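Local coordinates for protein integral membrane indolylacetylinositol arabinosyltransferase EmbC (Mycolicibacterium smegmatis, PDB 7BVE) that probably transfers arabinose units onto growing arabinan chains of the mycobacterial cell wall, working as a membrane-embedded glycosyltransferase that is here bound to ethambutol, at residues A362-A367 / G587-V592; A412-I416 / I462-V468. All blocks are in the same frame, centred on the assembly; numbering follows the deposited sequence.

Following the chain from the N terminus, helix 361-378 supplies the first half of contact 1, and helix 409-422 comes soon after with the first half of contact 2. The chain returns to 409-422 through helix 456-467, closing the shorter loop of contact 2. Only much later does helix 582-592 come back to helix 361-378, so contact 2 is nested inside the long, helix-rich loop that contact 1 closes. All four segments belong to the GT-C-type membrane region. The centres of the two contacts lie about 33 Å apart, their nearest atoms about 19 Å, and the two contacts join different helix pairs of one membrane bundle.

Contact 1 of 2, residues A362-A367 / G587-V592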
loop_
_atom_site.group_PDB
_atom_site.type_symbol
_atom_site.label_atom_id
_atom_site.label_comp_id
_atom_site.label_asym_id
_atom_site.label_seq_id
_atom_site.Cartn_x
_atom_site.Cartn_y
_atom_site.Cartn_z
ATOM N N ALA A 362 -24.934 23.692 20.788
ATOM C CA ALA A 362 -23.813 22.806 20.511
ATOM C C ALA A 362 -23.971 22.090 19.184
ATOM O O ALA A 362 -22.973 21.812 18.514
ATOM C CB ALA A 362 -23.661 21.791 21.635
ATOM N N ALA A 363 -25.214 21.820 18.777
ATOM C CA ALA A 363 -25.482 21.249 17.461
ATOM C C ALA A 363 -25.083 22.205 16.348
ATOM O O ALA A 363 -24.481 21.785 15.355
ATOM C CB ALA A 363 -26.956 20.877 17.345
ATOM N N ALA A 364 -25.364 23.496 16.522
ATOM C CA ALA A 364 -24.992 24.493 15.525
ATOM C C ALA A 364 -23.481 24.655 15.431
ATOM O O ALA A 364 -22.924 24.740 14.329
ATOM C CB ALA A 364 -25.651 25.825 15.860
ATOM N N TRP A 365 -22.795 24.671 16.575
ATOM C CA TRP A 365 -21.346 24.846 16.547
ATOM C C TRP A 365 -20.629 23.623 15.979
ATOM O O TRP A 365 -19.678 23.771 15.206
ATOM C CB TRP A 365 -20.835 25.211 17.937
ATOM C CG TRP A 365 -21.110 26.647 18.265
ATOM C CD1 TRP A 365 -22.226 27.148 18.843
ATOM C CD2 TRP A 365 -20.245 27.763 18.041
ATOM N NE1 TRP A 365 -22.131 28.503 18.975
ATOM C CE2 TRP A 365 -20.917 28.905 18.494
ATOM C CE3 TRP A 365 -18.968 27.906 17.496
ATOM C CZ2 TRP A 365 -20.360 30.171 18.421
ATOM C CZ3 TRP A 365 -18.420 29.162 17.418
ATOM C CH2 TRP A 365 -19.110 30.276 17.886
ATOM N N THR A 366 -21.098 22.409 16.272
ATOM C CA THR A 366 -20.409 21.273 15.674
ATOM C C THR A 366 -20.823 21.030 14.224
ATOM O O THR A 366 -20.038 20.455 13.460
ATOM C CB THR A 366 -20.603 20.007 16.500
ATOM O OG1 THR A 366 -19.796 18.964 15.952
ATOM C CG2 THR A 366 -21.976 19.561 16.443
ATOM N N ALA A 367 -21.999 21.504 13.803
ATOM C CA ALA A 367 -22.346 21.433 12.395
ATOM C C ALA A 367 -21.486 22.385 11.577
ATOM O O ALA A 367 -20.981 22.010 10.511
ATOM C CB ALA A 367 -23.824 21.753 12.208
ATOM N N GLY A 587 -23.294 16.226 11.953
ATOM C CA GLY A 587 -22.826 16.932 13.131
ATOM C C GLY A 587 -23.956 17.319 14.058
ATOM O O GLY A 587 -23.847 17.163 15.276
ATOM N N ALA A 588 -25.071 17.790 13.495
ATOM C CA ALA A 588 -26.239 18.102 14.316
ATOM C C ALA A 588 -26.818 16.851 14.971
ATOM O O ALA A 588 -27.152 16.866 16.167
ATOM C CB ALA A 588 -27.299 18.801 13.473
ATOM N N LEU A 589 -26.907 15.747 14.220
ATOM C CA LEU A 589 -27.430 14.510 14.801
ATOM C C LEU A 589 -26.506 13.942 15.873
ATOM O O LEU A 589 -26.973 13.499 16.926
ATOM C CB LEU A 589 -27.670 13.464 13.722
ATOM C CG LEU A 589 -28.855 13.684 12.803
ATOM C CD1 LEU A 589 -28.858 12.607 11.756
ATOM C CD2 LEU A 589 -30.123 13.652 13.614
ATOM N N ALA A 590 -25.195 13.956 15.637
ATOM C CA ALA A 590 -24.266 13.425 16.618
ATOM C C ALA A 590 -24.035 14.368 17.786
ATOM O O ALA A 590 -23.403 13.968 18.762
ATOM C CB ALA A 590 -22.934 13.101 15.954
ATOM N N ALA A 591 -24.493 15.614 17.708
ATOM C CA ALA A 591 -24.486 16.432 18.911
ATOM C C ALA A 591 -25.733 16.220 19.741
ATOM O O ALA A 591 -25.672 16.285 20.970
ATOM C CB ALA A 591 -24.377 17.898 18.565
ATOM N N VAL A 592 -26.880 16.008 19.095
ATOM C CA VAL A 592 -28.081 15.718 19.872
ATOM C C VAL A 592 -28.000 14.322 20.488
ATOM O O VAL A 592 -28.472 14.100 21.608
ATOM C CB VAL A 592 -29.320 15.916 18.984
ATOM C CG1 VAL A 592 -30.596 15.545 19.705
ATOM C CG2 VAL A 592 -29.393 17.345 18.566
#
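Ala-363 and Ala-591 touch in a close crossing made almost entirely of small residues. The methyl of Ala-591 points at helix 361-378 and lies 3.7 Å from Ala-363 CA, while the two CB atoms are 4.1 Å apart. Ala-363 CB also packs against Ala-588, 4.2 Å from its CA, and one methyl branch of Val-592, CG2, reaches the same CB only at the margin. The methyl branch of Thr-366 completes the apolar patch, with CG2 3.6 Å from Ala-591 CB. With chi1 at -174°, the OG1 of Thr-366 stands anti to the backbone N, which puts CG2 on the side facing Gly-587 and Ala-591.

This is an oblique crossing of oppositely running helices, lined by alanine and glycine as is familiar from membrane helix pairs: the short axes approach to 7.9 Å at 139°, and Ala-363 CA lies 4.5 Å from Ala-588 CA. Gly-587, with no side chain, faces the other helix at this end, its CA 4.6 Å from Ala-367 CA.

Backbone atoms enter the contact by van der Waals approach, without hydrogen bonds between the segments. Thr-366 CG2 lies against the carbonyl oxygen of Gly-587, an oxygen already accepting the helical bond from Ala-591 N. Helix 688-710 covers Thr-366 through Leu-689 and Ala-690.

Contact 2 of 2, residues A412-I416 / I462-V468; sequences AVAII and IAAAGTV
Ile-416 and Ala-465 form the centre of this helix pair, the isoleucine laying its longer branch along the alanine methyl. CG1 of Ile-416 comes to 3.7 Å from Ala-465 CB, and CD1 continues past the same methyl at 3.9 Å. Because chi1 of -68° turns CG1 beside the backbone N, this branch rather than CG2 faces the partner helix. Val-468, farther along, brings its CG1 to 4.2 Å from Ile-416 CG1 and extends the apolar surface. At the other end Ile-415 and Ile-462 cross at about a right angle, Ile-415 CD1 meeting Ile-462 CG2 at 3.8 Å. The other branch of Ile-462 bends at chi2, -61°, and carries CD1 to the methyl of Ala-412.

Side chain against backbone makes up the second kind of contact. Ile-415 CG2 rests 3.8 Å from the CA of Gly-466, and Ile-416 CG1 also touches the carbonyl oxygen of Ala-465.

No hydrogen bond joins the segments; the polar bond is local. Thr-467 OG1 donates to Ala-463 O at 3.1 Å, while Thr-467 N reaches that oxygen from the opposite face of its plane, so one carbonyl holds both groups. Leu-231 of helix 214-238 touches both Ile-416 and Ala-465. With axes 8.5 Å apart and inclined by 21°, the segments cross at a shallow angle and run nearly parallel, as transmembrane helices often do, here in a GT-C-type membrane bundle.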
loop_
_atom_site.group_PDB
_atom_site.type_symbol
_atom_site.label_atom_id
_atom_site.label_comp_id
_atom_site.label_asym_id
_atom_site.label_seq_id
_atom_site.Cartn_x
_atom_site.Cartn_y
_atom_site.Cartn_z
ATOM N N ALA A 412 -40.104 16.273 -8.700
ATOM C CA ALA A 412 -39.620 16.352 -10.076
ATOM C C ALA A 412 -38.418 17.285 -10.194
ATOM O O ALA A 412 -37.480 17.019 -10.963
ATOM C CB ALA A 412 -40.744 16.808 -10.999
ATOM N N VAL A 413 -38.419 18.375 -9.423
ATOM C CA VAL A 413 -37.271 19.278 -9.380
ATOM C C VAL A 413 -36.056 18.572 -8.787
ATOM O O VAL A 413 -34.924 18.761 -9.249
ATOM C CB VAL A 413 -37.646 20.558 -8.609
ATOM C CG1 VAL A 413 -36.446 21.415 -8.327
ATOM C CG2 VAL A 413 -38.623 21.364 -9.417
ATOM N N ALA A 414 -36.278 17.702 -7.800
ATOM C CA ALA A 414 -35.184 16.922 -7.235
ATOM C C ALA A 414 -34.631 15.917 -8.231
ATOM O O ALA A 414 -33.428 15.645 -8.234
ATOM C CB ALA A 414 -35.655 16.208 -5.981
ATOM N N ILE A 415 -35.490 15.356 -9.086
ATOM C CA ILE A 415 -35.015 14.466 -10.149
ATOM C C ILE A 415 -34.152 15.227 -11.152
ATOM O O ILE A 415 -33.098 14.736 -11.582
ATOM C CB ILE A 415 -36.205 13.762 -10.831
ATOM C CG1 ILE A 415 -36.862 12.781 -9.871
ATOM C CG2 ILE A 415 -35.785 13.009 -12.065
ATOM C CD1 ILE A 415 -38.141 12.220 -10.391
ATOM N N ILE A 416 -34.559 16.453 -11.501
ATOM C CA ILE A 416 -33.768 17.285 -12.415
ATOM C C ILE A 416 -32.407 17.632 -11.811
ATOM O O ILE A 416 -31.370 17.501 -12.471
ATOM C CB ILE A 416 -34.550 18.552 -12.804
ATOM C CG1 ILE A 416 -35.748 18.191 -13.668
ATOM C CG2 ILE A 416 -33.674 19.542 -13.533
ATOM C CD1 ILE A 416 -36.662 19.347 -13.921
ATOM N N ILE A 462 -42.855 13.171 -14.710
ATOM C CA ILE A 462 -41.714 12.559 -14.033
ATOM C C ILE A 462 -40.721 12.015 -15.056
ATOM O O ILE A 462 -39.505 12.200 -14.927
ATOM C CB ILE A 462 -42.198 11.462 -13.067
ATOM C CG1 ILE A 462 -43.143 12.058 -12.026
ATOM C CG2 ILE A 462 -41.035 10.769 -12.392
ATOM C CD1 ILE A 462 -42.519 13.113 -11.166
ATOM N N ALA A 463 -41.230 11.389 -16.118
ATOM C CA ALA A 463 -40.357 10.873 -17.168
ATOM C C ALA A 463 -39.717 11.999 -17.970
ATOM O O ALA A 463 -38.536 11.911 -18.332
ATOM C CB ALA A 463 -41.139 9.941 -18.087
ATOM N N ALA A 464 -40.471 13.071 -18.241
ATOM C CA ALA A 464 -39.908 14.210 -18.966
ATOM C C ALA A 464 -38.810 14.904 -18.162
ATOM O O ALA A 464 -37.747 15.249 -18.702
ATOM C CB ALA A 464 -41.015 15.198 -19.324
ATOM N N ALA A 465 -39.042 15.096 -16.861
ATOM C CA ALA A 465 -38.026 15.684 -15.997
ATOM C C ALA A 465 -36.826 14.769 -15.834
ATOM O O ALA A 465 -35.703 15.249 -15.664
ATOM C CB ALA A 465 -38.628 16.006 -14.633
ATOM N N GLY A 466 -37.035 13.454 -15.888
ATOM C CA GLY A 466 -35.909 12.541 -15.815
ATOM C C GLY A 466 -35.056 12.546 -17.069
ATOM O O GLY A 466 -33.837 12.376 -16.995
ATOM N N THR A 467 -35.673 12.739 -18.233
ATOM C CA THR A 467 -34.928 12.683 -19.485
ATOM C C THR A 467 -34.532 14.046 -20.040
ATOM O O THR A 467 -33.999 14.100 -21.149
ATOM C CB THR A 467 -35.722 11.935 -20.555
ATOM O OG1 THR A 467 -36.921 12.659 -20.848
ATOM C CG2 THR A 467 -36.072 10.537 -20.085
ATOM N N VAL A 468 -34.786 15.144 -19.325
ATOM C CA VAL A 468 -34.369 16.462 -19.807
ATOM C C VAL A 468 -32.846 16.642 -19.886
ATOM O O VAL A 468 -32.372 17.530 -20.598
ATOM C CB VAL A 468 -35.012 17.559 -18.920
ATOM C CG1 VAL A 468 -34.314 17.669 -17.583
ATOM C CG2 VAL A 468 -35.090 18.905 -19.628
#